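Local atomic coordinates of polycomb protein Pcl (Drosophila melanogaster, PDB entry 5OQD), a protein that helps establish repression of homeotic genes in the early embryo as a chromatin-binding component of the Esc/E(z) histone H3 methyltransferase complex. Residues N41-C46 and Q55-F60; H112-D117 and R146-L151. All blocks are in the same frame, centred on the assembly; numbering follows the deposited sequence.

Contact 1 and contact 2 belong to two different domains of one chain. Residues 41-46 and 55-60 meet in the second PHD finger, whereas 112-117 and 146-151 meet in the winged-helix domain that follows it in sequence. They lie on opposite sides of the chain's centre, with centres about 32 Å apart and nearest atoms about 20 Å apart, without touching. Only contact 1 includes zinc ligands: Cys45 binds one ion and Cys56 the other, and the two metals are 13.0 Å apart. Contact 2 carries no metal; it packs the start of helix 114-125 on helix 140-153 through Leu114, Leu151 and Lys148. Each lies within its own domain, contact 2 reaching the surface at Lys148.

Contact 1: residues N41-C46 and Q55-F60; sequences NMLQCC and QCMQNF. With ZN (zinc ion), chain L; ZN (zinc ion), chain K.
Leu43 meets Phe60 and Met57 in the interior of a PHD finger, whose two zinc sites interleave along the chain as a cross-brace. Leu43 sits on strand 42-44, and the other two belong to the loop that leaves the partner strand 51-53. No hydrogen bond links the two segments; the contact is apolar and rests on one methyl, CD1 of Leu43. That carbon lies 3.9 Å from CE2 of Phe60, approaching the ring obliquely, and the two side chains cross at about a right angle. The Phe60 ring is swung toward the strand because its CG stands anti to the backbone N (chi1 -169°). The same leucine methyl is 4.4 Å from SD of Met57, a looser touch. Met57 and Phe60 also pack on each other: CE of the methionine is 3.5 Å from CD2 of the ring, so sulfur, methyl and ring together receive the leucine. Phe71 and Phe73 of strand 71-74 extend this apolar interior, the first against Leu43 and the second against Met57.

The flanking cysteines tie the same two segments to different metals. Cys56 shares its zinc ion with Cys30, Cys32 and His53, while Cys45 shares the other with Cys48, Cys75 and Cys78. The apolar contact thus joins two segments whose cysteines bind separate ions. SG of Cys56 stands 2.3 Å from its zinc ion. The bond from SG of Cys45 to the other zinc ion measures 2.5 Å.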
# COMPACT_ATOMS: atom_id res chain seq x y z
N ASN B 41 -3.52 -9.85 2.30
CA ASN B 41 -4.33 -9.76 3.51
C ASN B 41 -3.62 -10.22 4.78
O ASN B 41 -4.10 -11.10 5.49
CB ASN B 41 -5.62 -10.57 3.33
CG ASN B 41 -6.54 -9.97 2.29
OD1 ASN B 41 -7.28 -9.02 2.57
ND2 ASN B 41 -6.50 -10.51 1.08
N MET B 42 -2.47 -9.61 5.06
CA MET B 42 -1.77 -9.84 6.32
C MET B 42 -1.19 -8.54 6.86
O MET B 42 -0.63 -7.74 6.11
CB MET B 42 -0.65 -10.87 6.14
CG MET B 42 -1.14 -12.31 6.03
SD MET B 42 0.20 -13.49 6.22
CE MET B 42 0.58 -13.31 7.96
N LEU B 43 -1.33 -8.33 8.17
CA LEU B 43 -0.79 -7.14 8.80
C LEU B 43 0.15 -7.50 9.95
O LEU B 43 0.02 -8.57 10.56
CB LEU B 43 -1.92 -6.24 9.31
CG LEU B 43 -2.83 -5.62 8.25
CD1 LEU B 43 -3.87 -4.72 8.89
CD2 LEU B 43 -2.01 -4.84 7.22
N GLN B 44 1.09 -6.61 10.24
CA GLN B 44 2.06 -6.83 11.31
C GLN B 44 1.77 -5.90 12.48
O GLN B 44 1.64 -4.68 12.30
CB GLN B 44 3.48 -6.60 10.79
CG GLN B 44 4.57 -6.92 11.80
CD GLN B 44 5.95 -6.60 11.26
OE1 GLN B 44 6.11 -5.70 10.43
NE2 GLN B 44 6.96 -7.32 11.74
N CYS B 45 1.65 -6.46 13.68
CA CYS B 45 1.43 -5.67 14.88
C CYS B 45 2.59 -4.70 15.10
O CYS B 45 3.75 -5.06 14.88
CB CYS B 45 1.25 -6.57 16.10
SG CYS B 45 0.94 -5.70 17.66
N CYS B 46 2.29 -3.46 15.43
CA CYS B 46 3.36 -2.53 15.75
C CYS B 46 4.12 -2.85 17.04
O CYS B 46 5.32 -2.68 17.09
CB CYS B 46 2.87 -1.08 15.73
SG CYS B 46 1.44 -0.69 16.74
N GLN B 55 -8.41 -12.21 8.54
CA GLN B 55 -9.52 -13.02 9.01
C GLN B 55 -9.26 -13.42 10.45
O GLN B 55 -10.18 -13.44 11.26
CB GLN B 55 -9.68 -14.26 8.14
CG GLN B 55 -10.07 -13.96 6.71
CD GLN B 55 -8.88 -13.66 5.85
OE1 GLN B 55 -7.75 -13.67 6.32
NE2 GLN B 55 -9.12 -13.38 4.58
N CYS B 56 -8.02 -13.74 10.77
CA CYS B 56 -7.66 -14.15 12.12
C CYS B 56 -7.67 -12.96 13.07
O CYS B 56 -7.37 -13.09 14.26
CB CYS B 56 -6.29 -14.83 12.13
SG CYS B 56 -6.24 -16.40 11.25
N MET B 57 -8.00 -11.79 12.54
CA MET B 57 -8.15 -10.58 13.34
C MET B 57 -9.60 -10.42 13.78
O MET B 57 -10.49 -11.10 13.27
CB MET B 57 -7.69 -9.35 12.56
CG MET B 57 -6.19 -9.28 12.30
SD MET B 57 -5.75 -8.00 11.12
CE MET B 57 -6.60 -6.59 11.82
N GLN B 58 -9.84 -9.51 14.73
CA GLN B 58 -11.19 -9.26 15.20
C GLN B 58 -11.84 -8.10 14.45
O GLN B 58 -11.41 -6.95 14.57
CB GLN B 58 -11.18 -8.97 16.71
CG GLN B 58 -10.83 -10.18 17.56
CD GLN B 58 -11.21 -10.00 19.02
OE1 GLN B 58 -11.36 -8.88 19.49
NE2 GLN B 58 -11.36 -11.11 19.73
N ASN B 59 -12.89 -8.41 13.70
CA ASN B 59 -13.61 -7.42 12.93
C ASN B 59 -12.79 -6.68 11.88
O ASN B 59 -12.99 -5.49 11.66
CB ASN B 59 -14.24 -6.40 13.88
N PHE B 60 -11.89 -7.38 11.21
CA PHE B 60 -11.31 -6.83 10.00
C PHE B 60 -11.83 -7.65 8.83
O PHE B 60 -11.38 -8.76 8.60
CB PHE B 60 -9.80 -6.91 10.05
CG PHE B 60 -9.12 -6.13 8.96
CD1 PHE B 60 -9.23 -6.52 7.65
CD2 PHE B 60 -8.36 -5.02 9.27
CE1 PHE B 60 -8.61 -5.81 6.65
CE2 PHE B 60 -7.73 -4.31 8.27
CZ PHE B 60 -7.85 -4.70 6.96
ZN ZN L . 0.89 -7.59 19.22
ZN ZN K . -3.97 -16.50 11.14

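Contact 2: residues H112-D117 and R146-L151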
# COMPACT_ATOMS: atom_id res chain seq x y z
N HIS B 112 3.01 -1.17 -19.06
CA HIS B 112 1.59 -0.82 -19.02
C HIS B 112 1.38 0.59 -19.55
O HIS B 112 2.01 1.54 -19.08
CB HIS B 112 1.03 -0.94 -17.61
CG HIS B 112 1.05 -2.34 -17.07
ND1 HIS B 112 2.21 -2.98 -16.71
CD2 HIS B 112 0.05 -3.21 -16.82
CE1 HIS B 112 1.93 -4.19 -16.27
NE2 HIS B 112 0.62 -4.36 -16.32
N HIS B 113 0.50 0.73 -20.54
CA HIS B 113 0.20 2.04 -21.10
C HIS B 113 -0.50 2.90 -20.06
O HIS B 113 -1.46 2.46 -19.43
CB HIS B 113 -0.67 1.90 -22.35
CG HIS B 113 -0.75 3.14 -23.18
ND1 HIS B 113 -1.73 4.10 -22.99
CD2 HIS B 113 0.02 3.59 -24.20
CE1 HIS B 113 -1.55 5.08 -23.86
NE2 HIS B 113 -0.50 4.80 -24.60
N LEU B 114 -0.00 4.12 -19.89
CA LEU B 114 -0.53 5.03 -18.87
C LEU B 114 -2.02 5.30 -19.07
O LEU B 114 -2.81 5.13 -18.15
CB LEU B 114 0.24 6.34 -18.86
CG LEU B 114 -0.25 7.41 -17.88
CD1 LEU B 114 -0.27 6.87 -16.46
CD2 LEU B 114 0.60 8.67 -17.97
N LEU B 115 -2.39 5.71 -20.28
CA LEU B 115 -3.77 6.05 -20.60
C LEU B 115 -4.68 4.82 -20.65
O LEU B 115 -5.82 4.86 -20.19
CB LEU B 115 -3.85 6.80 -21.93
CG LEU B 115 -5.25 7.16 -22.45
CD1 LEU B 115 -5.94 8.12 -21.49
CD2 LEU B 115 -5.17 7.75 -23.85
N ASN B 116 -4.17 3.73 -21.21
CA ASN B 116 -4.98 2.55 -21.47
C ASN B 116 -5.13 1.61 -20.28
O ASN B 116 -6.19 1.01 -20.08
CB ASN B 116 -4.41 1.77 -22.66
CG ASN B 116 -4.41 2.57 -23.94
OD1 ASN B 116 -5.19 3.51 -24.10
ND2 ASN B 116 -3.55 2.20 -24.88
N ASP B 117 -4.07 1.46 -19.49
CA ASP B 117 -4.06 0.48 -18.42
C ASP B 117 -3.93 0.98 -16.98
O ASP B 117 -4.44 0.36 -16.05
CB ASP B 117 -2.85 -0.45 -18.57
CG ASP B 117 -2.75 -1.04 -19.96
OD1 ASP B 117 -3.80 -1.20 -20.62
OD2 ASP B 117 -1.62 -1.36 -20.39
N ARG B 146 -0.24 15.40 -12.82
CA ARG B 146 0.25 15.05 -11.50
C ARG B 146 0.81 13.63 -11.48
O ARG B 146 1.83 13.37 -10.84
CB ARG B 146 -0.85 15.21 -10.45
CG ARG B 146 -0.47 14.74 -9.06
CD ARG B 146 0.78 15.43 -8.55
NE ARG B 146 0.56 16.83 -8.23
CZ ARG B 146 1.52 17.69 -7.91
NH1 ARG B 146 2.79 17.29 -7.89
NH2 ARG B 146 1.23 18.95 -7.63
N LEU B 147 0.15 12.73 -12.19
CA LEU B 147 0.59 11.34 -12.26
C LEU B 147 1.85 11.20 -13.11
O LEU B 147 2.74 10.40 -12.80
CB LEU B 147 -0.52 10.44 -12.81
CG LEU B 147 -1.71 10.18 -11.89
CD1 LEU B 147 -2.69 9.22 -12.55
CD2 LEU B 147 -1.24 9.64 -10.55
N LYS B 148 1.91 11.96 -14.20
CA LYS B 148 3.08 11.96 -15.07
C LYS B 148 4.32 12.41 -14.31
O LYS B 148 5.39 11.81 -14.44
CB LYS B 148 2.86 12.88 -16.28
CG LYS B 148 2.04 12.26 -17.40
CD LYS B 148 1.90 13.23 -18.56
CE LYS B 148 1.21 12.59 -19.76
NZ LYS B 148 0.96 13.57 -20.85
N GLN B 149 4.18 13.47 -13.52
CA GLN B 149 5.29 14.03 -12.78
C GLN B 149 5.73 13.10 -11.64
O GLN B 149 6.93 12.96 -11.38
CB GLN B 149 4.93 15.40 -12.22
CG GLN B 149 6.09 16.12 -11.56
CD GLN B 149 7.29 16.23 -12.48
OE1 GLN B 149 7.15 16.46 -13.69
NE2 GLN B 149 8.48 16.06 -11.93
N THR B 150 4.77 12.48 -10.98
CA THR B 150 5.05 11.55 -9.89
C THR B 150 5.92 10.39 -10.37
O THR B 150 6.87 9.99 -9.71
CB THR B 150 3.75 10.99 -9.27
OG1 THR B 150 2.92 12.08 -8.84
CG2 THR B 150 4.06 10.09 -8.09
N LEU B 151 5.57 9.85 -11.54
CA LEU B 151 6.32 8.76 -12.15
C LEU B 151 7.74 9.19 -12.50
O LEU B 151 8.66 8.38 -12.52
CB LEU B 151 5.60 8.24 -13.39
CG LEU B 151 4.29 7.50 -13.14
CD1 LEU B 151 3.42 7.46 -14.38
CD2 LEU B 151 4.57 6.09 -12.64
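Leu114, at the start of helix 114-125, reaches across to helix 140-153 and touches it with both of its methyls. Its CG is anti to the backbone N (chi1 177°), which carries the branch out toward the other helix, and the two methyls then part company. CD1 goes to the buried side, where it meets CD1 of Leu151 at 4.3 Å. Leu147, one turn before Leu151, turns its side chain the same way but reaches Trp119 and Ile122 further along helix 114-125. On this inner side the two leucines meet, and both side chains also touch Tyr171 of strand 170-173.

The outer side is different. CD2 of Leu114 lies 3.9 Å from CG of Lys148, and the side chains cross at about a right angle. This is a shorter approach than the leucine pair, yet it is made to an exposed residue. The extended lysine chain passes alongside this methyl, CG nearest and CE of Lys148 at 4.4 Å from CD2 of Leu114, and NZ stands further off, at the exposed end.

Behind Leu114, the helix start is fastened from its own segment. His113 is the N-cap; its ND1 accepts from N of Asn116 at 3.0 Å, with the donor practically in the ring plane, while ND2 of Asn116 sits above one ring face, displaced toward its rim. The backbone N of His113 in turn gives a bent bond (138°) to OD2 of Asp117, meeting it from above the carboxylate plane.

Helix 92-104, strand 112-113, helices 114-125 and 140-153 and strands 158-161 and 170-173 come in an order consistent with a winged helix: the short strand pairs antiparallel with 170-173, which also pairs with 158-161, and helix 92-104 packs against Leu151 through Leu96.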